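Local coordinates for protein transcriptional regulator (NtrC family) (Aquifex aeolicus, PDB 3DZD) that probably couples ATP hydrolysis by its AAA+ module to activation of sigma54-dependent transcription, under control of a receiver domain, and is captured here inactive with ADP, at residues V308-L316 and F328-L338; I157-K165 and E342-L350. One frame throughout, in Å; residues are numbered along the deposited sequence.

Contact 1 (V308-L316 and F328-L338); sequences VILLAEYFL and FELSEETKEYL. With ADP (adenosine-5'-diphosphate), chain C.
Lys335 NZ lies between two carboxylates, one on each side of the contact. Within its own helix it forms a salt bridge to Glu332 OE2 at 3.2 Å, meeting that oxygen nearly along its C-O axis; toward the other helix, Glu313 OE2 is 3.9 Å from NZ, a long ion pair. The lysine chain is extended beyond CG, and its methylenes cross the Ile309 side chain at about a right angle. Ile309 CD1 comes within 3.7 Å of Lys335 O, which seats the isoleucine tip against the helix backbone. Beside this ion-pair network the contact is apolar. Ala312 CB is small enough to receive two leucine methyls, Leu330 CD1 at 3.5 Å and Leu338 CD1 at 3.6 Å. With CG trans to the backbone N (chi1 179°), Leu316 reaches the incoming loop, where its CD2 meets Phe328 O at 3.6 Å and also the Leu330 methyl CD2. At the other end Val308 CG2 rests on Leu338 CB. Ser331 N-caps the second helix, its OG accepting from Thr334 N at 2.8 Å. The axes of the short helical segments cross at 125° with a closest approach of 10.1 Å. In the AAA+ lid, helix 307-322 thus packs against helix 332-339 and the loop before it, while Leu311, Phe315 and Leu316 also touch helix 346-359.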
loop_
_atom_site.group_PDB
_atom_site.type_symbol
_atom_site.label_atom_id
_atom_site.label_comp_id
_atom_site.label_asym_id
_atom_site.label_seq_id
_atom_site.Cartn_x
_atom_site.Cartn_y
_atom_site.Cartn_z
ATOM N N VAL A 308 -24.961 -16.536 11.954
ATOM C CA VAL A 308 -24.657 -17.453 10.858
ATOM C C VAL A 308 -25.436 -17.061 9.598
ATOM O O VAL A 308 -24.911 -17.131 8.483
ATOM C CB VAL A 308 -24.906 -18.935 11.244
ATOM C CG1 VAL A 308 -26.257 -19.098 11.896
ATOM C CG2 VAL A 308 -24.798 -19.831 10.032
ATOM N N ILE A 309 -26.676 -16.625 9.785
ATOM C CA ILE A 309 -27.488 -16.133 8.681
ATOM C C ILE A 309 -27.017 -14.774 8.175
ATOM O O ILE A 309 -26.960 -14.542 6.965
ATOM C CB ILE A 309 -28.943 -15.986 9.083
ATOM C CG1 ILE A 309 -29.481 -17.306 9.643
ATOM C CG2 ILE A 309 -29.752 -15.525 7.891
ATOM C CD1 ILE A 309 -29.069 -18.509 8.839
ATOM N N LEU A 310 -26.690 -13.875 9.097
ATOM C CA LEU A 310 -26.194 -12.552 8.726
ATOM C C LEU A 310 -24.974 -12.694 7.840
ATOM O O LEU A 310 -24.867 -12.047 6.801
ATOM C CB LEU A 310 -25.833 -11.720 9.965
ATOM C CG LEU A 310 -27.007 -11.258 10.833
ATOM C CD1 LEU A 310 -26.541 -10.285 11.905
ATOM C CD2 LEU A 310 -28.077 -10.613 9.970
ATOM N N LEU A 311 -24.065 -13.558 8.264
ATOM C CA LEU A 311 -22.828 -13.777 7.558
ATOM C C LEU A 311 -23.088 -14.414 6.191
ATOM O O LEU A 311 -22.474 -14.027 5.184
ATOM C CB LEU A 311 -21.897 -14.642 8.407
ATOM C CG LEU A 311 -21.267 -13.882 9.576
ATOM C CD1 LEU A 311 -20.729 -14.812 10.659
ATOM C CD2 LEU A 311 -20.167 -12.953 9.050
ATOM N N ALA A 312 -23.998 -15.386 6.159
ATOM C CA ALA A 312 -24.337 -16.066 4.917
ATOM C C ALA A 312 -24.862 -15.071 3.887
ATOM O O ALA A 312 -24.486 -15.114 2.714
ATOM C CB ALA A 312 -25.368 -17.172 5.166
ATOM N N GLU A 313 -25.746 -14.187 4.332
ATOM C CA GLU A 313 -26.344 -13.204 3.448
ATOM C C GLU A 313 -25.283 -12.221 2.972
ATOM O O GLU A 313 -25.301 -11.780 1.827
ATOM C CB GLU A 313 -27.484 -12.476 4.163
ATOM C CG GLU A 313 -28.700 -13.361 4.399
ATOM C CD GLU A 313 -29.725 -12.737 5.328
ATOM O OE1 GLU A 313 -29.354 -11.858 6.138
ATOM O OE2 GLU A 313 -30.908 -13.138 5.250
ATOM N N TYR A 314 -24.348 -11.899 3.857
ATOM C CA TYR A 314 -23.271 -10.978 3.532
ATOM C C TYR A 314 -22.351 -11.589 2.473
ATOM O O TYR A 314 -21.908 -10.899 1.545
ATOM C CB TYR A 314 -22.497 -10.614 4.804
ATOM C CG TYR A 314 -21.124 -10.000 4.590
ATOM C CD1 TYR A 314 -20.964 -8.631 4.410
ATOM C CD2 TYR A 314 -19.988 -10.789 4.609
ATOM C CE1 TYR A 314 -19.710 -8.073 4.225
ATOM C CE2 TYR A 314 -18.737 -10.246 4.428
ATOM C CZ TYR A 314 -18.603 -8.893 4.236
ATOM O OH TYR A 314 -17.342 -8.376 4.066
ATOM N N PHE A 315 -22.064 -12.882 2.608
ATOM C CA PHE A 315 -21.182 -13.549 1.653
ATOM C C PHE A 315 -21.909 -13.816 0.333
ATOM O O PHE A 315 -21.347 -13.640 -0.744
ATOM C CB PHE A 315 -20.599 -14.847 2.243
ATOM C CG PHE A 315 -19.587 -14.617 3.341
ATOM C CD1 PHE A 315 -18.483 -13.794 3.130
ATOM C CD2 PHE A 315 -19.740 -15.214 4.588
ATOM C CE1 PHE A 315 -17.555 -13.565 4.144
ATOM C CE2 PHE A 315 -18.811 -15.006 5.597
ATOM C CZ PHE A 315 -17.722 -14.177 5.384
ATOM N N LEU A 316 -23.164 -14.237 0.429
ATOM C CA LEU A 316 -23.974 -14.516 -0.748
ATOM C C LEU A 316 -24.082 -13.279 -1.636
ATOM O O LEU A 316 -23.993 -13.380 -2.854
ATOM C CB LEU A 316 -25.366 -14.985 -0.333
ATOM C CG LEU A 316 -26.341 -15.291 -1.469
ATOM C CD1 LEU A 316 -25.879 -16.513 -2.254
ATOM C CD2 LEU A 316 -27.750 -15.493 -0.926
ATOM N N PHE A 328 -29.625 -14.034 -5.046
ATOM C CA PHE A 328 -29.449 -13.087 -3.955
ATOM C C PHE A 328 -30.215 -13.394 -2.676
ATOM O O PHE A 328 -30.008 -12.730 -1.662
ATOM C CB PHE A 328 -29.731 -11.662 -4.433
ATOM C CG PHE A 328 -28.643 -11.106 -5.299
ATOM C CD1 PHE A 328 -27.530 -10.512 -4.728
ATOM C CD2 PHE A 328 -28.719 -11.205 -6.679
ATOM C CE1 PHE A 328 -26.523 -10.011 -5.512
ATOM C CE2 PHE A 328 -27.711 -10.704 -7.474
ATOM C CZ PHE A 328 -26.612 -10.105 -6.891
ATOM N N GLU A 329 -31.083 -14.397 -2.701
ATOM C CA GLU A 329 -31.780 -14.759 -1.476
ATOM C C GLU A 329 -31.466 -16.177 -1.032
ATOM O O GLU A 329 -31.315 -17.083 -1.854
ATOM C CB GLU A 329 -33.292 -14.571 -1.613
ATOM C CG GLU A 329 -33.939 -15.492 -2.630
ATOM C CD GLU A 329 -35.441 -15.600 -2.445
ATOM O OE1 GLU A 329 -36.187 -15.042 -3.281
ATOM O OE2 GLU A 329 -35.876 -16.236 -1.459
ATOM N N LEU A 330 -31.356 -16.345 0.281
ATOM C CA LEU A 330 -31.264 -17.658 0.893
ATOM C C LEU A 330 -32.667 -18.167 1.156
ATOM O O LEU A 330 -33.483 -17.463 1.753
ATOM C CB LEU A 330 -30.526 -17.575 2.228
ATOM C CG LEU A 330 -29.063 -17.162 2.208
ATOM C CD1 LEU A 330 -28.554 -16.908 3.631
ATOM C CD2 LEU A 330 -28.243 -18.231 1.492
ATOM N N SER A 331 -32.948 -19.393 0.732
ATOM C CA SER A 331 -34.250 -19.982 0.996
ATOM C C SER A 331 -34.420 -20.140 2.494
ATOM O O SER A 331 -33.438 -20.215 3.233
ATOM C CB SER A 331 -34.384 -21.339 0.307
ATOM O OG SER A 331 -33.763 -22.366 1.059
ATOM N N GLU A 332 -35.665 -20.186 2.947
ATOM C CA GLU A 332 -35.920 -20.426 4.357
ATOM C C GLU A 332 -35.356 -21.781 4.753
ATOM O O GLU A 332 -34.855 -21.959 5.866
ATOM C CB GLU A 332 -37.416 -20.352 4.667
ATOM C CG GLU A 332 -37.886 -18.955 5.013
ATOM C CD GLU A 332 -37.076 -18.349 6.146
ATOM O OE1 GLU A 332 -36.959 -19.005 7.206
ATOM O OE2 GLU A 332 -36.553 -17.224 5.975
ATOM N N GLU A 333 -35.438 -22.731 3.830
ATOM C CA GLU A 333 -34.884 -24.056 4.045
ATOM C C GLU A 333 -33.388 -23.971 4.326
ATOM O O GLU A 333 -32.884 -24.607 5.256
ATOM C CB GLU A 333 -35.137 -24.946 2.825
ATOM C CG GLU A 333 -36.506 -25.621 2.812
ATOM C CD GLU A 333 -37.668 -24.641 2.661
ATOM O OE1 GLU A 333 -37.473 -23.545 2.081
ATOM O OE2 GLU A 333 -38.784 -24.979 3.116
ATOM N N THR A 334 -32.691 -23.183 3.508
ATOM C CA THR A 334 -31.251 -22.972 3.647
ATOM C C THR A 334 -30.894 -22.400 5.020
ATOM O O THR A 334 -29.982 -22.894 5.689
ATOM C CB THR A 334 -30.715 -22.034 2.542
ATOM O OG1 THR A 334 -30.826 -22.680 1.265
ATOM C CG2 THR A 334 -29.259 -21.665 2.804
ATOM N N LYS A 335 -31.621 -21.367 5.440
ATOM C CA LYS A 335 -31.393 -20.754 6.743
ATOM C C LYS A 335 -31.469 -21.790 7.865
ATOM O O LYS A 335 -30.602 -21.824 8.750
ATOM C CB LYS A 335 -32.380 -19.615 6.987
ATOM C CG LYS A 335 -32.113 -18.398 6.128
ATOM C CD LYS A 335 -33.227 -17.374 6.255
ATOM C CE LYS A 335 -33.001 -16.200 5.318
ATOM N NZ LYS A 335 -34.141 -15.249 5.353
ATOM N N GLU A 336 -32.491 -22.642 7.813
ATOM C CA GLU A 336 -32.641 -23.712 8.791
ATOM C C GLU A 336 -31.428 -24.631 8.772
ATOM O O GLU A 336 -30.885 -24.984 9.824
ATOM C CB GLU A 336 -33.911 -24.524 8.520
ATOM C CG GLU A 336 -34.363 -25.389 9.699
ATOM C CD GLU A 336 -35.017 -24.574 10.814
ATOM O OE1 GLU A 336 -35.042 -23.325 10.708
ATOM O OE2 GLU A 336 -35.512 -25.180 11.795
ATOM N N TYR A 337 -31.000 -25.009 7.573
ATOM C CA TYR A 337 -29.860 -25.904 7.414
ATOM C C TYR A 337 -28.578 -25.350 8.034
ATOM O O TYR A 337 -27.848 -26.082 8.699
ATOM C CB TYR A 337 -29.627 -26.205 5.936
ATOM C CG TYR A 337 -28.346 -26.963 5.647
ATOM C CD1 TYR A 337 -28.333 -28.356 5.616
ATOM C CD2 TYR A 337 -27.154 -26.293 5.399
ATOM C CE1 TYR A 337 -27.168 -29.058 5.347
ATOM C CE2 TYR A 337 -25.979 -26.990 5.130
ATOM C CZ TYR A 337 -26.000 -28.373 5.105
ATOM O OH TYR A 337 -24.848 -29.078 4.850
ATOM N N LEU A 338 -28.298 -24.071 7.796
ATOM C CA LEU A 338 -27.094 -23.430 8.330
ATOM C C LEU A 338 -27.091 -23.466 9.865
ATOM O O LEU A 338 -26.073 -23.768 10.495
ATOM C CB LEU A 338 -26.992 -21.987 7.837
ATOM C CG LEU A 338 -26.822 -21.738 6.330
ATOM C CD1 LEU A 338 -26.939 -20.264 6.005
ATOM C CD2 LEU A 338 -25.492 -22.276 5.824
HETATM P PB ADP C . -8.890 -16.280 11.796
HETATM O O1B ADP C . -8.095 -15.006 11.594
HETATM O O2B ADP C . -8.093 -17.553 11.619
HETATM O O3B ADP C . -9.702 -16.309 13.056
HETATM P PA ADP C . -10.156 -15.350 9.356
HETATM O O1A ADP C . -10.845 -14.073 9.748
HETATM O O2A ADP C . -8.813 -15.235 8.665
HETATM O O3A ADP C . -10.050 -16.310 10.659
HETATM O "O5'" ADP C . -11.133 -16.179 8.382
HETATM C "C5'" ADP C . -12.474 -15.760 8.169
HETATM C "C4'" ADP C . -12.730 -15.373 6.725
HETATM O "O4'" ADP C . -14.042 -14.826 6.696
HETATM C "C3'" ADP C . -11.840 -14.218 6.316
HETATM O "O3'" ADP C . -11.819 -14.138 4.887
HETATM C "C2'" ADP C . -12.541 -12.978 6.801
HETATM O "O2'" ADP C . -12.386 -11.995 5.775
HETATM C "C1'" ADP C . -13.995 -13.399 6.852
HETATM N N9 ADP C . -14.623 -13.052 8.144
HETATM C C8 ADP C . -14.337 -13.620 9.331
HETATM N N7 ADP C . -15.099 -13.114 10.319
HETATM C C5 ADP C . -15.903 -12.193 9.761
HETATM C C6 ADP C . -16.950 -11.273 10.254
HETATM N N6 ADP C . -17.292 -11.251 11.570
HETATM N N1 ADP C . -17.552 -10.475 9.352
HETATM C C2 ADP C . -17.213 -10.507 8.050
HETATM N N3 ADP C . -16.268 -11.310 7.530
HETATM C C4 ADP C . -15.591 -12.160 8.327
#

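Contact 2 (I157-K165 and E342-L350); sequences ITGESGTGK and EWKGNVREL. With ADP (adenosine-5'-diphosphate), chain C.
Gly162 O, in the Walker A motif (P-loop) that runs from Gly159 to Lys165, accepts from Val347 N at 2.9 Å and, weakly, from Arg348 N, so one loop carbonyl takes up two successive amides. These belong to the N-terminal part of the helix that includes Val347 and Arg348, which carries the Gly-Asn-Val-Arg sequence that in AAA+ proteins of this family holds the sensor II arginine, here probably Arg348. The tight part centres on Gly162 and Asn346. Gly162, at positive phi, lets its CA lie 3.9 Å from Arg348 CB. Asn346 ND2 donates twice: to Glu160 OE1 at 3.0 Å in a nearly straight bond (176°), in line with the amide plane and directed at the anti lone pair of Glu160 OE1, and to Ser161 O at 3.1 Å, which is tilted out of that plane. The amide and carboxylate planes are 62° apart. Leu301 N binds Asn346 OD1, and Arg302 pairs with Glu160 OE2, so Asn346 OD1 and Glu160 OE2 each have a further partner. Gly162 N donates to ADP O2B at 3.2 Å, and Val347 CG1 lies 3.3 Å from ADP C8.

The Arg348 end is looser. Bent at chi3 (73°), its chain lays one guanidinium face over Gly162 N and the Ser161 carbonyl carbon, without a direct hydrogen bond to the loop. Tyr323 of the second subunit packs on this arginine. A water lies between Ser161 OG, at 2.9 Å, and Arg348 NH2, from which it accepts a weak 3.3 Å bond.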
loop_
_atom_site.group_PDB
_atom_site.type_symbol
_atom_site.label_atom_id
_atom_site.label_comp_id
_atom_site.label_asym_id
_atom_site.label_seq_id
_atom_site.Cartn_x
_atom_site.Cartn_y
_atom_site.Cartn_z
ATOM N N ILE A 157 -5.642 -12.091 21.215
ATOM C CA ILE A 157 -6.959 -12.497 20.757
ATOM C C ILE A 157 -7.059 -14.022 20.740
ATOM O O ILE A 157 -6.378 -14.674 19.960
ATOM C CB ILE A 157 -7.240 -11.959 19.340
ATOM C CG1 ILE A 157 -7.009 -10.446 19.296
ATOM C CG2 ILE A 157 -8.643 -12.312 18.904
ATOM C CD1 ILE A 157 -7.100 -9.859 17.918
ATOM N N THR A 158 -7.901 -14.580 21.604
ATOM C CA THR A 158 -8.122 -16.025 21.648
ATOM C C THR A 158 -9.396 -16.417 20.907
ATOM O O THR A 158 -10.405 -15.714 20.937
ATOM C CB THR A 158 -8.193 -16.571 23.103
ATOM O OG1 THR A 158 -7.001 -16.213 23.809
ATOM C CG2 THR A 158 -8.332 -18.105 23.106
ATOM N N GLY A 159 -9.352 -17.543 20.223
ATOM C CA GLY A 159 -10.504 -17.980 19.462
ATOM C C GLY A 159 -10.134 -19.155 18.603
ATOM O O GLY A 159 -8.960 -19.357 18.307
ATOM N N GLU A 160 -11.137 -19.925 18.198
ATOM C CA GLU A 160 -10.921 -21.044 17.299
ATOM C C GLU A 160 -10.520 -20.546 15.918
ATOM O O GLU A 160 -10.599 -19.344 15.626
ATOM C CB GLU A 160 -12.176 -21.896 17.201
ATOM C CG GLU A 160 -12.517 -22.646 18.468
ATOM C CD GLU A 160 -13.671 -23.621 18.277
ATOM O OE1 GLU A 160 -14.308 -23.583 17.194
ATOM O OE2 GLU A 160 -13.935 -24.425 19.208
ATOM N N SER A 161 -10.093 -21.475 15.068
ATOM C CA SER A 161 -9.660 -21.122 13.728
ATOM C C SER A 161 -10.820 -20.561 12.933
ATOM O O SER A 161 -11.950 -21.042 13.049
ATOM C CB SER A 161 -9.080 -22.332 13.016
ATOM O OG SER A 161 -7.980 -22.842 13.738
ATOM N N GLY A 162 -10.532 -19.538 12.137
ATOM C CA GLY A 162 -11.531 -18.923 11.292
ATOM C C GLY A 162 -12.622 -18.163 12.013
ATOM O O GLY A 162 -13.726 -18.056 11.499
ATOM N N THR A 163 -12.335 -17.619 13.190
ATOM C CA THR A 163 -13.345 -16.821 13.906
ATOM C C THR A 163 -13.208 -15.299 13.717
ATOM O O THR A 163 -13.926 -14.532 14.347
ATOM C CB THR A 163 -13.363 -17.124 15.409
ATOM O OG1 THR A 163 -12.041 -16.997 15.917
ATOM C CG2 THR A 163 -13.850 -18.530 15.667
ATOM N N GLY A 164 -12.301 -14.860 12.845
ATOM C CA GLY A 164 -12.203 -13.445 12.544
ATOM C C GLY A 164 -11.168 -12.698 13.364
ATOM O O GLY A 164 -11.241 -11.481 13.501
ATOM N N LYS A 165 -10.196 -13.425 13.901
ATOM C CA LYS A 165 -9.174 -12.819 14.740
ATOM C C LYS A 165 -8.380 -11.723 14.021
ATOM O O LYS A 165 -8.028 -10.723 14.628
ATOM C CB LYS A 165 -8.249 -13.898 15.304
ATOM C CG LYS A 165 -8.934 -14.792 16.342
ATOM C CD LYS A 165 -8.044 -15.951 16.768
ATOM C CE LYS A 165 -7.895 -16.948 15.634
ATOM N NZ LYS A 165 -6.862 -17.964 15.960
ATOM N N GLU A 342 -22.418 -27.375 12.873
ATOM C CA GLU A 342 -21.446 -27.127 13.928
ATOM C C GLU A 342 -20.414 -26.055 13.567
ATOM O O GLU A 342 -20.005 -25.280 14.429
ATOM C CB GLU A 342 -20.734 -28.426 14.284
ATOM C CG GLU A 342 -21.606 -29.342 15.102
ATOM C CD GLU A 342 -21.823 -28.785 16.484
ATOM O OE1 GLU A 342 -20.808 -28.407 17.112
ATOM O OE2 GLU A 342 -22.992 -28.720 16.932
ATOM N N TRP A 343 -19.993 -26.033 12.303
ATOM C CA TRP A 343 -18.990 -25.092 11.821
ATOM C C TRP A 343 -17.672 -25.230 12.559
ATOM O O TRP A 343 -17.197 -24.276 13.173
ATOM C CB TRP A 343 -19.492 -23.653 11.922
ATOM C CG TRP A 343 -20.824 -23.435 11.279
ATOM C CD1 TRP A 343 -21.992 -23.127 11.905
ATOM C CD2 TRP A 343 -21.123 -23.505 9.885
ATOM N NE1 TRP A 343 -23.000 -22.992 10.990
ATOM C CE2 TRP A 343 -22.496 -23.231 9.739
ATOM C CE3 TRP A 343 -20.369 -23.785 8.745
ATOM C CZ2 TRP A 343 -23.128 -23.223 8.504
ATOM C CZ3 TRP A 343 -20.999 -23.779 7.517
ATOM C CH2 TRP A 343 -22.366 -23.497 7.406
ATOM N N LYS A 344 -17.069 -26.411 12.499
ATOM C CA LYS A 344 -15.767 -26.612 13.137
ATOM C C LYS A 344 -14.701 -25.680 12.544
ATOM O O LYS A 344 -13.736 -25.313 13.213
ATOM C CB LYS A 344 -15.320 -28.069 13.035
ATOM C CG LYS A 344 -13.971 -28.320 13.687
ATOM C CD LYS A 344 -13.646 -29.801 13.778
ATOM C CE LYS A 344 -12.384 -30.037 14.597
ATOM N NZ LYS A 344 -12.028 -31.481 14.668
ATOM N N GLY A 345 -14.884 -25.310 11.279
ATOM C CA GLY A 345 -14.030 -24.328 10.638
ATOM C C GLY A 345 -14.581 -22.915 10.742
ATOM O O GLY A 345 -14.030 -21.972 10.162
ATOM N N ASN A 346 -15.686 -22.769 11.466
ATOM C CA ASN A 346 -16.244 -21.461 11.749
ATOM C C ASN A 346 -16.527 -20.598 10.513
ATOM O O ASN A 346 -17.119 -21.077 9.558
ATOM C CB ASN A 346 -15.355 -20.754 12.765
ATOM C CG ASN A 346 -15.435 -21.405 14.133
ATOM O OD1 ASN A 346 -16.448 -21.286 14.804
ATOM N ND2 ASN A 346 -14.386 -22.129 14.532
ATOM N N VAL A 347 -16.117 -19.333 10.533
ATOM C CA VAL A 347 -16.519 -18.393 9.487
ATOM C C VAL A 347 -15.795 -18.731 8.196
ATOM O O VAL A 347 -16.311 -18.545 7.092
ATOM C CB VAL A 347 -16.228 -16.930 9.879
ATOM C CG1 VAL A 347 -16.606 -15.982 8.748
ATOM C CG2 VAL A 347 -16.973 -16.559 11.145
ATOM N N ARG A 348 -14.590 -19.249 8.351
ATOM C CA ARG A 348 -13.783 -19.648 7.217
ATOM C C ARG A 348 -14.506 -20.763 6.453
ATOM O O ARG A 348 -14.581 -20.740 5.228
ATOM C CB ARG A 348 -12.418 -20.104 7.725
ATOM C CG ARG A 348 -11.401 -20.390 6.671
ATOM C CD ARG A 348 -10.040 -20.380 7.325
ATOM N NE ARG A 348 -9.845 -21.565 8.148
ATOM C CZ ARG A 348 -8.942 -21.654 9.119
ATOM N NH1 ARG A 348 -8.162 -20.617 9.390
ATOM N NH2 ARG A 348 -8.821 -22.778 9.814
ATOM N N GLU A 349 -15.056 -21.721 7.193
ATOM C CA GLU A 349 -15.875 -22.778 6.603
ATOM C C GLU A 349 -17.131 -22.210 5.920
ATOM O O GLU A 349 -17.387 -22.497 4.750
ATOM C CB GLU A 349 -16.258 -23.826 7.654
ATOM C CG GLU A 349 -17.006 -25.032 7.066
ATOM C CD GLU A 349 -17.430 -26.061 8.108
ATOM O OE1 GLU A 349 -16.825 -26.126 9.203
ATOM O OE2 GLU A 349 -18.385 -26.813 7.828
ATOM N N LEU A 350 -17.898 -21.398 6.647
ATOM C CA LEU A 350 -19.102 -20.783 6.089
ATOM C C LEU A 350 -18.831 -20.001 4.803
ATOM O O LEU A 350 -19.564 -20.137 3.829
ATOM C CB LEU A 350 -19.772 -19.855 7.101
ATOM C CG LEU A 350 -21.034 -19.132 6.614
ATOM C CD1 LEU A 350 -22.204 -20.080 6.414
ATOM C CD2 LEU A 350 -21.420 -18.035 7.583
HETATM P PB ADP C . -8.890 -16.280 11.796
HETATM O O1B ADP C . -8.095 -15.006 11.594
HETATM O O2B ADP C . -8.093 -17.553 11.619
HETATM O O3B ADP C . -9.702 -16.309 13.056
HETATM P PA ADP C . -10.156 -15.350 9.356
HETATM O O1A ADP C . -10.845 -14.073 9.748
HETATM O O2A ADP C . -8.813 -15.235 8.665
HETATM O O3A ADP C . -10.050 -16.310 10.659
HETATM O "O5'" ADP C . -11.133 -16.179 8.382
HETATM C "C5'" ADP C . -12.474 -15.760 8.169
HETATM C "C4'" ADP C . -12.730 -15.373 6.725
HETATM O "O4'" ADP C . -14.042 -14.826 6.696
HETATM C "C3'" ADP C . -11.840 -14.218 6.316
HETATM O "O3'" ADP C . -11.819 -14.138 4.887
HETATM C "C2'" ADP C . -12.541 -12.978 6.801
HETATM O "O2'" ADP C . -12.386 -11.995 5.775
HETATM C "C1'" ADP C . -13.995 -13.399 6.852
HETATM N N9 ADP C . -14.623 -13.052 8.144
HETATM C C8 ADP C . -14.337 -13.620 9.331
HETATM N N7 ADP C . -15.099 -13.114 10.319
HETATM C C5 ADP C . -15.903 -12.193 9.761
HETATM C C6 ADP C . -16.950 -11.273 10.254
HETATM N N6 ADP C . -17.292 -11.251 11.570
HETATM N N1 ADP C . -17.552 -10.475 9.352
HETATM C C2 ADP C . -17.213 -10.507 8.050
HETATM N N3 ADP C . -16.268 -11.310 7.530
HETATM C C4 ADP C . -15.591 -12.160 8.327
HETATM O O HOH W 1 -6.360 -23.961 11.672
#

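Overall arrangement
The centres of contacts 1 and 2 lie about 17 Å apart, on the same side of the chain's centre, and both touch the ADP. Contact 1 meets mainly the base, with Leu311 CD2 3.6 Å from ADP N1, whereas contact 2 holds the phosphates, Lys165 N donating to beta-phosphate O3B at 3.0 Å, and also touches the base through Val347. Contact 1 is internal to the lid; contact 2 joins the lid to the nucleotide-binding domain. The two also meet directly. Leu311 CB packs on Leu350 CD2 at 3.5 Å, and Trp343 NE1 lies 3.2 Å from Leu338 O, a probable but weak hydrogen bond. Helices 332-339 and 346-359 follow each other in the chain, linking the two contacts.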